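Ribonucleoside-diphosphate reductase (Pseudomonas aeruginosa, PDB 5IM3) probably provides DNA precursors by reducing ribonucleoside diphosphates to deoxyribonucleotides, and binds dATP as an allosteric nucleotide. Local coordinates at residues G237-A242 with I262-E267; A255-A260 with P319-M324; S507-L512 with G534-H539; D514-A519 with V578-S583. All coordinates share one frame; numbering follows the deposited sequence.

Interaction 1: residues G237-A242 with I262-E267; sequences GFLGVA and IEKGAE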
loop_
_atom_site.group_PDB
_atom_site.type_symbol
_atom_site.label_atom_id
_atom_site.label_comp_id
_atom_site.label_asym_id
_atom_site.label_seq_id
_atom_site.Cartn_x
_atom_site.Cartn_y
_atom_site.Cartn_z
ATOM N N GLY A 237 -31.930 -2.799 58.456
ATOM C CA GLY A 237 -31.406 -3.758 59.415
ATOM C C GLY A 237 -30.143 -3.266 60.097
ATOM O O GLY A 237 -29.953 -3.470 61.297
ATOM N N PHE A 238 -29.261 -2.608 59.338
ATOM C CA PHE A 238 -28.055 -2.033 59.924
ATOM C C PHE A 238 -28.406 -0.949 60.936
ATOM O O PHE A 238 -27.841 -0.904 62.034
ATOM C CB PHE A 238 -27.157 -1.474 58.819
ATOM C CG PHE A 238 -25.848 -0.914 59.311
ATOM C CD1 PHE A 238 -24.746 -1.736 59.479
ATOM C CD2 PHE A 238 -25.715 0.438 59.588
ATOM C CE1 PHE A 238 -23.540 -1.223 59.922
ATOM C CE2 PHE A 238 -24.511 0.956 60.032
ATOM C CZ PHE A 238 -23.423 0.124 60.197
ATOM N N LEU A 239 -29.346 -0.072 60.586
ATOM C CA LEU A 239 -29.754 1.019 61.458
ATOM C C LEU A 239 -30.641 0.567 62.609
ATOM O O LEU A 239 -30.999 1.397 63.450
ATOM C CB LEU A 239 -30.488 2.088 60.644
ATOM C CG LEU A 239 -29.642 2.846 59.622
ATOM C CD1 LEU A 239 -30.514 3.746 58.761
ATOM C CD2 LEU A 239 -28.562 3.659 60.328
ATOM N N GLY A 240 -30.998 -0.712 62.671
ATOM C CA GLY A 240 -31.869 -1.187 63.725
ATOM C C GLY A 240 -33.287 -0.675 63.648
ATOM O O GLY A 240 -34.020 -0.768 64.633
ATOM N N VAL A 241 -33.696 -0.129 62.503
ATOM C CA VAL A 241 -35.069 0.341 62.344
ATOM C C VAL A 241 -36.005 -0.830 62.081
ATOM O O VAL A 241 -37.007 -1.014 62.782
ATOM C CB VAL A 241 -35.147 1.388 61.216
ATOM C CG1 VAL A 241 -36.585 1.855 61.011
ATOM C CG2 VAL A 241 -34.246 2.571 61.525
ATOM N N ALA A 242 -35.697 -1.634 61.069
ATOM C CA ALA A 242 -36.512 -2.791 60.733
ATOM C C ALA A 242 -35.635 -3.825 60.045
ATOM O O ALA A 242 -34.671 -3.482 59.355
ATOM C CB ALA A 242 -37.691 -2.408 59.830
ATOM N N ILE A 262 -28.103 9.543 60.547
ATOM C CA ILE A 262 -27.185 10.619 60.908
ATOM C C ILE A 262 -26.387 10.251 62.152
ATOM O O ILE A 262 -25.190 10.543 62.247
ATOM C CB ILE A 262 -27.958 11.937 61.105
ATOM C CG1 ILE A 262 -28.632 12.361 59.794
ATOM C CG2 ILE A 262 -27.028 13.035 61.622
ATOM C CD1 ILE A 262 -27.665 12.701 58.675
ATOM N N GLU A 263 -27.035 9.615 63.128
ATOM C CA GLU A 263 -26.345 9.275 64.368
ATOM C C GLU A 263 -25.229 8.269 64.114
ATOM O O GLU A 263 -24.102 8.442 64.591
ATOM C CB GLU A 263 -27.340 8.735 65.397
ATOM C CG GLU A 263 -26.758 8.595 66.798
ATOM C CD GLU A 263 -27.812 8.294 67.849
ATOM O OE1 GLU A 263 -28.996 8.110 67.484
ATOM O OE2 GLU A 263 -27.458 8.245 69.048
ATOM N N LYS A 264 -25.523 7.208 63.356
ATOM C CA LYS A 264 -24.482 6.237 63.032
ATOM C C LYS A 264 -23.468 6.808 62.051
ATOM O O LYS A 264 -22.282 6.465 62.120
ATOM C CB LYS A 264 -25.102 4.956 62.467
ATOM C CG LYS A 264 -25.735 4.041 63.510
ATOM C CD LYS A 264 -24.724 3.583 64.560
ATOM C CE LYS A 264 -25.308 2.533 65.493
ATOM N NZ LYS A 264 -25.510 1.228 64.806
ATOM N N GLY A 265 -23.909 7.680 61.143
ATOM C CA GLY A 265 -22.981 8.274 60.194
ATOM C C GLY A 265 -21.920 9.116 60.877
ATOM O O GLY A 265 -20.732 9.023 60.558
ATOM N N ALA A 266 -22.336 9.948 61.833
ATOM C CA ALA A 266 -21.377 10.763 62.567
ATOM C C ALA A 266 -20.559 9.923 63.539
ATOM O O ALA A 266 -19.379 10.213 63.765
ATOM C CB ALA A 266 -22.101 11.881 63.313
ATOM N N GLU A 267 -21.165 8.885 64.119
ATOM C CA GLU A 267 -20.432 8.004 65.023
ATOM C C GLU A 267 -19.200 7.424 64.340
ATOM O O GLU A 267 -18.106 7.407 64.913
ATOM C CB GLU A 267 -21.354 6.891 65.520
ATOM C CG GLU A 267 -20.668 5.833 66.372
ATOM C CD GLU A 267 -21.622 4.750 66.837
ATOM O OE1 GLU A 267 -22.851 4.982 66.814
ATOM O OE2 GLU A 267 -21.144 3.662 67.221
#
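Leu-239 and Lys-264 bring the two backbones closest, with 7.6 Å between their CA atoms, so the main chains stay apart and side chains bridge the gap. Residues 237-239 belong to the closing turn of helix 219-239, whereas 262-267 form the last turns of helix 250-267. Lys-264 is directed at the other segment and is the single residue that both Phe-238 and Leu-239 meet. The base of its chain packs against a leucine methyl, Leu-239 CD2 lying 4.3 Å from Lys-264 CB. Beyond that point the lysine bends at CB-CG (chi2 -60°), which carries its amino group past the leucine to the end of the other helix. There Lys-264 NZ hovers 4.2 Å from Phe-238 O, too far for more than loose electrostatic attraction. The same NZ sits over a face of the Phe-238 ring, 5.4 Å from its centroid and 28° off the normal, a long cation-pi approach that is at most weakly attractive. The ring has firmer neighbours: it stacks with Phe-316 and touches Phe-268, while Leu-239 also packs on Ala-260 and Tyr-261. All three residues of the contact keep some exposure, as befits a surface contact. Gly-240 leaves the helix with positive phi (68°), closing it with a Schellman motif, and the contact joins the residues just ahead of this glycine to the next helix of the chain.

Interaction 2: residues A255-A260 with P319-M324; sequences AKALPA and PQIFFM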
loop_
_atom_site.group_PDB
_atom_site.type_symbol
_atom_site.label_atom_id
_atom_site.label_comp_id
_atom_site.label_asym_id
_atom_site.label_seq_id
_atom_site.Cartn_x
_atom_site.Cartn_y
_atom_site.Cartn_z
ATOM N N ALA A 255 -38.718 8.533 57.708
ATOM C CA ALA A 255 -38.558 9.522 58.767
ATOM C C ALA A 255 -37.902 8.921 60.001
ATOM O O ALA A 255 -37.161 9.614 60.708
ATOM C CB ALA A 255 -39.915 10.125 59.128
ATOM N N LYS A 256 -38.164 7.643 60.282
ATOM C CA LYS A 256 -37.506 6.988 61.406
ATOM C C LYS A 256 -36.049 6.680 61.095
ATOM O O LYS A 256 -35.206 6.705 61.998
ATOM C CB LYS A 256 -38.252 5.705 61.778
ATOM C CG LYS A 256 -39.604 5.948 62.440
ATOM C CD LYS A 256 -39.476 6.068 63.954
ATOM C CE LYS A 256 -40.637 6.844 64.562
ATOM N NZ LYS A 256 -40.522 8.306 64.292
ATOM N N ALA A 257 -35.732 6.406 59.829
ATOM C CA ALA A 257 -34.381 5.994 59.466
ATOM C C ALA A 257 -33.415 7.170 59.381
ATOM O O ALA A 257 -32.225 7.006 59.674
ATOM C CB ALA A 257 -34.405 5.246 58.133
ATOM N N LEU A 258 -33.895 8.353 58.985
ATOM C CA LEU A 258 -33.007 9.505 58.837
ATOM C C LEU A 258 -32.241 9.814 60.117
ATOM O O LEU A 258 -30.998 9.852 60.080
ATOM C CB LEU A 258 -33.814 10.711 58.351
ATOM C CG LEU A 258 -33.075 12.054 58.376
ATOM C CD1 LEU A 258 -31.845 12.024 57.474
ATOM C CD2 LEU A 258 -34.006 13.184 57.978
ATOM N N PRO A 259 -32.889 10.047 61.263
ATOM C CA PRO A 259 -32.106 10.324 62.479
ATOM C C PRO A 259 -31.206 9.173 62.877
ATOM O O PRO A 259 -30.098 9.408 63.375
ATOM C CB PRO A 259 -33.184 10.607 63.536
ATOM C CG PRO A 259 -34.395 9.920 63.042
ATOM C CD PRO A 259 -34.337 10.029 61.540
ATOM N N ALA A 260 -31.644 7.929 62.666
ATOM C CA ALA A 260 -30.770 6.788 62.922
ATOM C C ALA A 260 -29.569 6.804 61.989
ATOM O O ALA A 260 -28.462 6.416 62.380
ATOM C CB ALA A 260 -31.545 5.481 62.765
ATOM N N PRO A 319 -31.747 5.707 49.149
ATOM C CA PRO A 319 -31.645 6.734 48.094
ATOM C C PRO A 319 -32.176 8.102 48.496
ATOM O O PRO A 319 -31.503 9.112 48.260
ATOM C CB PRO A 319 -32.450 6.120 46.939
ATOM C CG PRO A 319 -32.399 4.655 47.177
ATOM C CD PRO A 319 -32.441 4.498 48.671
ATOM N N GLN A 320 -33.373 8.174 49.081
ATOM C CA GLN A 320 -33.915 9.478 49.452
ATOM C C GLN A 320 -33.130 10.109 50.591
ATOM O O GLN A 320 -33.063 11.339 50.689
ATOM C CB GLN A 320 -35.392 9.356 49.830
ATOM C CG GLN A 320 -36.275 8.838 48.708
ATOM C CD GLN A 320 -36.109 9.630 47.420
ATOM O OE1 GLN A 320 -36.334 10.839 47.388
ATOM N NE2 GLN A 320 -35.697 8.950 46.354
ATOM N N ILE A 321 -32.534 9.291 51.461
ATOM C CA ILE A 321 -31.675 9.831 52.506
ATOM C C ILE A 321 -30.354 10.297 51.909
ATOM O O ILE A 321 -29.762 11.273 52.382
ATOM C CB ILE A 321 -31.482 8.779 53.617
ATOM C CG1 ILE A 321 -32.745 8.718 54.489
ATOM C CG2 ILE A 321 -30.244 9.081 54.463
ATOM C CD1 ILE A 321 -32.731 7.632 55.554
ATOM N N PHE A 322 -29.877 9.622 50.862
ATOM C CA PHE A 322 -28.708 10.107 50.136
ATOM C C PHE A 322 -28.945 11.515 49.605
ATOM O O PHE A 322 -28.136 12.421 49.833
ATOM C CB PHE A 322 -28.366 9.147 48.994
ATOM C CG PHE A 322 -27.417 9.723 47.977
ATOM C CD1 PHE A 322 -26.063 9.833 48.251
ATOM C CD2 PHE A 322 -27.883 10.149 46.745
ATOM C CE1 PHE A 322 -25.191 10.361 47.312
ATOM C CE2 PHE A 322 -27.017 10.675 45.801
ATOM C CZ PHE A 322 -25.670 10.780 46.085
ATOM N N PHE A 323 -30.061 11.720 48.901
ATOM C CA PHE A 323 -30.362 13.047 48.378
ATOM C C PHE A 323 -30.533 14.057 49.502
ATOM O O PHE A 323 -30.170 15.228 49.344
ATOM C CB PHE A 323 -31.622 13.003 47.508
ATOM C CG PHE A 323 -31.423 12.328 46.178
ATOM C CD1 PHE A 323 -30.308 12.602 45.403
ATOM C CD2 PHE A 323 -32.355 11.417 45.702
ATOM C CE1 PHE A 323 -30.122 11.984 44.182
ATOM C CE2 PHE A 323 -32.175 10.796 44.479
ATOM C CZ PHE A 323 -31.051 11.081 43.718
ATOM N N MET A 324 -31.071 13.624 50.642
ATOM C CA MET A 324 -31.246 14.534 51.766
ATOM C C MET A 324 -29.904 14.892 52.396
ATOM O O MET A 324 -29.711 16.027 52.846
ATOM C CB MET A 324 -32.189 13.909 52.800
ATOM C CG MET A 324 -32.497 14.795 54.000
ATOM S SD MET A 324 -33.286 16.360 53.559
ATOM C CE MET A 324 -34.933 15.799 53.128
#
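Ile-321 reaches Leu-258 through an outstretched ethyl branch: chi1 of -77° puts CG1 opposite the carbonyl carbon, and chi2 of 175° extends CD1 straight away from CA. Pointed at the other helix in this way, the methyl arrives end-on at the backbone between two residues. Ile-321 CD1 lies 3.7 Å from Leu-258 N and 3.8 Å from Leu-258 CA, so it rests on the main chain as much as on side chains. Ala-257 borders it with its short side chain, Ala-257 CB being 3.9 Å from Ile-321 CD1, and Leu-258 CB stands slightly farther from the same methyl, at 4.3 Å. One turn on from Ile-321, Met-324 extends the same face; its CG makes a looser contact with Leu-258 CD1 at 4.5 Å. The leucine is thus met near its base by the isoleucine and on a terminal methyl by the methionine. All four touching residues are buried, and the side chains that meet are all apolar. The segment axes approach to 10.5 Å and cross at -53°, an oblique meeting centred on Leu-258 and Ile-321. Helix 250-267 is kinked here; Pro-259, which follows the leucine, has no amide hydrogen to give to the preceding turn. Tyr-254 and Tyr-261 of that helix also touch Ile-321, and Ala-257 rests on Leu-236 of helix 219-239. Met-324 also packs on Tyr-345 of helix 337-349, so helix 319-330, within the all-alpha domain, touches both helix 250-267 and helix 337-349.

Interaction 3: residues S507-L512 with G534-H539; sequences SDVPDL and GKLKLH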
loop_
_atom_site.group_PDB
_atom_site.type_symbol
_atom_site.label_atom_id
_atom_site.label_comp_id
_atom_site.label_asym_id
_atom_site.label_seq_id
_atom_site.Cartn_x
_atom_site.Cartn_y
_atom_site.Cartn_z
ATOM N N SER A 507 10.177 33.447 26.275
ATOM C CA SER A 507 11.133 34.290 26.988
ATOM C C SER A 507 11.587 35.482 26.153
ATOM O O SER A 507 12.003 36.496 26.722
ATOM C CB SER A 507 12.346 33.468 27.426
ATOM O OG SER A 507 12.920 32.774 26.336
ATOM N N ASP A 508 11.523 35.386 24.827
ATOM C CA ASP A 508 11.786 36.534 23.971
ATOM C C ASP A 508 10.552 37.392 23.730
ATOM O O ASP A 508 10.691 38.554 23.331
ATOM C CB ASP A 508 12.339 36.074 22.620
ATOM C CG ASP A 508 13.726 35.469 22.730
ATOM O OD1 ASP A 508 14.614 36.106 23.341
ATOM O OD2 ASP A 508 13.927 34.351 22.211
ATOM N N VAL A 509 9.357 36.855 23.960
ATOM C CA VAL A 509 8.114 37.578 23.717
ATOM C C VAL A 509 7.196 37.375 24.919
ATOM O O VAL A 509 6.075 36.872 24.766
ATOM C CB VAL A 509 7.456 37.114 22.407
ATOM C CG1 VAL A 509 8.313 37.530 21.209
ATOM C CG2 VAL A 509 7.246 35.596 22.404
ATOM N N PRO A 510 7.616 37.766 26.126
ATOM C CA PRO A 510 6.862 37.380 27.330
ATOM C C PRO A 510 5.488 38.016 27.443
ATOM O O PRO A 510 4.699 37.576 28.288
ATOM C CB PRO A 510 7.776 37.837 28.477
ATOM C CG PRO A 510 8.631 38.917 27.886
ATOM C CD PRO A 510 8.832 38.538 26.450
ATOM N N ASP A 511 5.169 39.014 26.624
ATOM C CA ASP A 511 3.895 39.713 26.727
ATOM C C ASP A 511 2.808 39.127 25.834
ATOM O O ASP A 511 1.634 39.456 26.028
ATOM C CB ASP A 511 4.085 41.203 26.403
ATOM C CG ASP A 511 4.824 41.432 25.095
ATOM O OD1 ASP A 511 5.767 40.670 24.797
ATOM O OD2 ASP A 511 4.463 42.378 24.363
ATOM N N LEU A 512 3.157 38.249 24.888
ATOM C CA LEU A 512 2.173 37.755 23.924
ATOM C C LEU A 512 1.106 36.898 24.591
ATOM O O LEU A 512 -0.088 37.039 24.302
ATOM C CB LEU A 512 2.867 36.948 22.823
ATOM C CG LEU A 512 3.580 37.694 21.693
ATOM C CD1 LEU A 512 4.045 36.698 20.639
ATOM C CD2 LEU A 512 2.689 38.756 21.057
ATOM N N GLY A 534 16.374 40.113 11.414
ATOM C CA GLY A 534 17.494 39.579 12.160
ATOM C C GLY A 534 17.660 40.108 13.566
ATOM O O GLY A 534 18.692 39.841 14.189
ATOM N N LYS A 535 16.683 40.843 14.093
ATOM C CA LYS A 535 16.765 41.395 15.438
ATOM C C LYS A 535 16.064 40.521 16.474
ATOM O O LYS A 535 15.860 40.963 17.609
ATOM C CB LYS A 535 16.190 42.815 15.454
ATOM C CG LYS A 535 17.233 43.892 15.161
ATOM C CD LYS A 535 16.604 45.217 14.759
ATOM C CE LYS A 535 16.112 45.181 13.317
ATOM N NZ LYS A 535 15.688 46.525 12.829
ATOM N N LEU A 536 15.702 39.289 16.110
ATOM C CA LEU A 536 15.156 38.317 17.062
ATOM C C LEU A 536 15.570 36.933 16.558
ATOM O O LEU A 536 14.839 36.285 15.807
ATOM C CB LEU A 536 13.647 38.452 17.202
ATOM C CG LEU A 536 12.942 37.518 18.192
ATOM C CD1 LEU A 536 13.782 37.275 19.437
ATOM C CD2 LEU A 536 11.595 38.104 18.578
ATOM N N LYS A 537 16.752 36.492 16.996
ATOM C CA LYS A 537 17.429 35.365 16.357
ATOM C C LYS A 537 16.624 34.077 16.481
ATOM O O LYS A 537 16.462 33.337 15.503
ATOM C CB LYS A 537 18.822 35.192 16.969
ATOM C CG LYS A 537 19.620 33.996 16.450
ATOM C CD LYS A 537 20.043 34.178 15.004
ATOM C CE LYS A 537 20.857 32.989 14.512
ATOM N NZ LYS A 537 21.210 33.105 13.064
ATOM N N LEU A 538 16.126 33.779 17.677
ATOM C CA LEU A 538 15.513 32.479 17.942
ATOM C C LEU A 538 14.077 32.495 17.434
ATOM O O LEU A 538 13.173 33.003 18.101
ATOM C CB LEU A 538 15.573 32.154 19.428
ATOM C CG LEU A 538 14.992 30.796 19.832
ATOM C CD1 LEU A 538 15.733 29.659 19.141
ATOM C CD2 LEU A 538 15.034 30.625 21.342
ATOM N N HIS A 539 13.860 31.929 16.250
ATOM C CA HIS A 539 12.525 31.858 15.673
ATOM C C HIS A 539 12.520 30.830 14.550
ATOM O O HIS A 539 13.569 30.394 14.067
ATOM C CB HIS A 539 12.064 33.224 15.156
ATOM C CG HIS A 539 12.764 33.666 13.910
ATOM N ND1 HIS A 539 14.047 34.169 13.916
ATOM C CD2 HIS A 539 12.359 33.685 12.619
ATOM C CE1 HIS A 539 14.402 34.477 12.682
ATOM N NE2 HIS A 539 13.396 34.193 11.876
HETATM O O HOH W 1 12.176 33.565 20.433
#
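The loops leading into and out of helix 517-532 in the barrel domain meet where Asp-508 and Val-509 face Leu-536 and Leu-538. Gly-534 ends that helix in a Schellman motif, and the chain then turns toward strand 539-543. With CG set opposite its backbone N (chi1 -179°), Leu-536 sends its two methyls to different neighbours. Leu-536 CD1 lies 3.7 Å from Asp-508 CB, close also to the root of the carboxylate, while Leu-536 CD2 packs 4.2 Å from Val-509 CG1. Asp-508 spans both leucines: its OD2 passes 3.9 Å from Leu-538 CB, the two side chains crossing at roughly a right angle. This oxygen also takes a hydrogen from a water at 2.6 Å from Asp-508 OD2, and the same water donates to Leu-538 O, likewise 2.6 Å away. Within the second segment His-539 ND1 folds back on the chain, giving a hydrogen bond to Lys-537 O at 3.0 Å from above the carbonyl plane and a weak one to Leu-536 O. Phe-504 of strand 500-504 backs both Val-509 and Leu-536. The contact lies near a bound dATP without touching it: the Asp-508 side chain is about 10 Å from the nucleotide, and the Leu-538 side chain about 7 Å from that of Arg-410, a dATP-binding residue. Asp-508 OD2 and Leu-538 O are both acceptors, so the water, spending both hydrogens, supplies the polar link that they cannot make directly, and the aliphatic packing completes the contact.

Interaction 4: residues D514-A519 with V578-S583; sequences DLYGKA and VGVVHS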
loop_
_atom_site.group_PDB
_atom_site.type_symbol
_atom_site.label_atom_id
_atom_site.label_comp_id
_atom_site.label_asym_id
_atom_site.label_seq_id
_atom_site.Cartn_x
_atom_site.Cartn_y
_atom_site.Cartn_z
ATOM N N ASP A 514 -0.301 36.852 27.416
ATOM C CA ASP A 514 -1.348 37.579 28.126
ATOM C C ASP A 514 -2.156 38.501 27.222
ATOM O O ASP A 514 -3.259 38.904 27.604
ATOM C CB ASP A 514 -0.746 38.402 29.271
ATOM C CG ASP A 514 -0.381 37.555 30.472
ATOM O OD1 ASP A 514 -0.878 36.417 30.579
ATOM O OD2 ASP A 514 0.396 38.034 31.321
ATOM N N LEU A 515 -1.637 38.858 26.053
ATOM C CA LEU A 515 -2.399 39.673 25.120
ATOM C C LEU A 515 -3.384 38.807 24.334
ATOM O O LEU A 515 -3.241 37.585 24.236
ATOM C CB LEU A 515 -1.464 40.410 24.161
ATOM C CG LEU A 515 -0.513 41.450 24.764
ATOM C CD1 LEU A 515 0.444 41.966 23.695
ATOM C CD2 LEU A 515 -1.272 42.602 25.399
ATOM N N TYR A 516 -4.398 39.460 23.772
ATOM C CA TYR A 516 -5.396 38.775 22.959
ATOM C C TYR A 516 -6.084 39.799 22.069
ATOM O O TYR A 516 -5.968 41.010 22.275
ATOM C CB TYR A 516 -6.415 38.029 23.830
ATOM C CG TYR A 516 -7.128 38.902 24.843
ATOM C CD1 TYR A 516 -8.283 39.597 24.500
ATOM C CD2 TYR A 516 -6.651 39.025 26.141
ATOM C CE1 TYR A 516 -8.941 40.391 25.423
ATOM C CE2 TYR A 516 -7.300 39.817 27.071
ATOM C CZ TYR A 516 -8.444 40.498 26.708
ATOM O OH TYR A 516 -9.095 41.287 27.629
ATOM N N GLY A 517 -6.806 39.293 21.067
ATOM C CA GLY A 517 -7.540 40.157 20.162
ATOM C C GLY A 517 -6.618 41.009 19.306
ATOM O O GLY A 517 -5.521 40.598 18.919
ATOM N N LYS A 518 -7.079 42.227 19.007
ATOM C CA LYS A 518 -6.285 43.150 18.201
ATOM C C LYS A 518 -4.935 43.432 18.845
ATOM O O LYS A 518 -3.912 43.515 18.154
ATOM C CB LYS A 518 -7.049 44.457 17.992
ATOM C CG LYS A 518 -8.016 44.444 16.824
ATOM C CD LYS A 518 -8.482 45.851 16.488
ATOM C CE LYS A 518 -9.215 45.889 15.159
ATOM N NZ LYS A 518 -10.392 44.981 15.149
ATOM N N ALA A 519 -4.914 43.597 20.168
ATOM C CA ALA A 519 -3.660 43.874 20.860
ATOM C C ALA A 519 -2.625 42.791 20.580
ATOM O O ALA A 519 -1.450 43.093 20.343
ATOM C CB ALA A 519 -3.910 44.007 22.361
ATOM N N VAL A 578 -9.574 42.004 35.332
ATOM C CA VAL A 578 -8.847 41.616 36.533
ATOM C C VAL A 578 -7.958 40.409 36.254
ATOM O O VAL A 578 -7.285 39.907 37.160
ATOM C CB VAL A 578 -9.837 41.339 37.684
ATOM C CG1 VAL A 578 -10.552 40.006 37.486
ATOM C CG2 VAL A 578 -9.143 41.393 39.031
ATOM N N GLY A 579 -7.936 39.941 35.011
ATOM C CA GLY A 579 -7.088 38.812 34.675
ATOM C C GLY A 579 -7.257 38.397 33.231
ATOM O O GLY A 579 -7.935 39.060 32.441
ATOM N N VAL A 580 -6.626 37.270 32.907
ATOM C CA VAL A 580 -6.573 36.731 31.554
ATOM C C VAL A 580 -6.851 35.236 31.624
ATOM O O VAL A 580 -6.412 34.555 32.557
ATOM C CB VAL A 580 -5.197 37.002 30.896
ATOM C CG1 VAL A 580 -5.038 36.220 29.587
ATOM C CG2 VAL A 580 -5.001 38.497 30.651
ATOM N N VAL A 581 -7.587 34.727 30.638
ATOM C CA VAL A 581 -7.799 33.288 30.505
ATOM C C VAL A 581 -6.598 32.692 29.784
ATOM O O VAL A 581 -6.336 33.011 28.620
ATOM C CB VAL A 581 -9.100 32.979 29.751
ATOM C CG1 VAL A 581 -9.369 31.476 29.758
ATOM C CG2 VAL A 581 -10.263 33.743 30.357
ATOM N N HIS A 582 -5.872 31.814 30.472
ATOM C CA HIS A 582 -4.628 31.267 29.956
ATOM C C HIS A 582 -4.798 29.897 29.322
ATOM O O HIS A 582 -3.900 29.449 28.597
ATOM C CB HIS A 582 -3.592 31.183 31.083
ATOM C CG HIS A 582 -3.085 32.519 31.536
ATOM N ND1 HIS A 582 -3.118 32.920 32.854
ATOM C CD2 HIS A 582 -2.529 33.542 30.847
ATOM C CE1 HIS A 582 -2.610 34.135 32.957
ATOM N NE2 HIS A 582 -2.243 34.535 31.753
ATOM N N SER A 583 -5.918 29.234 29.572
ATOM C CA SER A 583 -6.242 27.972 28.920
ATOM C C SER A 583 -7.662 27.599 29.327
ATOM O O SER A 583 -8.336 28.333 30.057
ATOM C CB SER A 583 -5.254 26.868 29.294
ATOM O OG SER A 583 -5.501 26.362 30.595
#
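His-582 NE2 donates to Asp-514 OD1 over 2.6 Å, with an N-H...O angle of 152°, in the shortest polar bond of the contact. The oxygen lies close to the imidazole plane and is approached nearly end-on, from beyond its own C-O bond. Carboxylate and ring are not coplanar; their planes are turned 38° apart. On the aspartate, chi1 of -77° sets CG opposite the carbonyl carbon, and this carries the carboxylate toward the histidine although CB itself does not face that way. The other ring nitrogen, ND1, is hydrogen-bonded to Thr-594 OG1, so bonds at both nitrogens fix the rotation of the imidazole. Val-580 O lies over one ring face, 3.7 Å above the plane and offset toward the rim, and the His-513 ring also meets this histidine. Val-580 sets both methyls against the carbonyl oxygen of the aspartate: Val-580 CG2 is 3.5 Å and Val-580 CG1 3.8 Å from Asp-514 O. CG2 serves a second neighbour, reaching the edge of the Tyr-516 ring, 4.5 Å from Tyr-516 CE2. The hydroxyl of that tyrosine is hydrogen-bonded to Gln-576. Helix 566-571 holds both segments: Asp-567 takes a bond from Gly-517 N and Lys-566 gives one to Leu-515 O, while Asn-570 takes one from Val-581 N. His-582 also packs on Asp-405 of strand 401-405, which places the contact beside the strands of the ten-stranded alpha-beta barrel.

Overall arrangement
From the N terminus, interaction 1 closes a short loop between helices 219-239 and 250-267. Interaction 2 opens before that loop ends and closes at helix 319-330, so the two cross; they share helix 250-267 and touch where Leu-239 and Val-241 pack on Ala-257 and Ala-260, making one helical cluster. Much later, interaction 3 joins the loops at either end of helix 517-532. Interaction 4 begins within that span and reaches forward to 578-583, crossing interaction 3 in the same way and tying the residues that lead into the helix to a loop beside the barrel. The two pairs follow in series, their centres 48 Å or more apart.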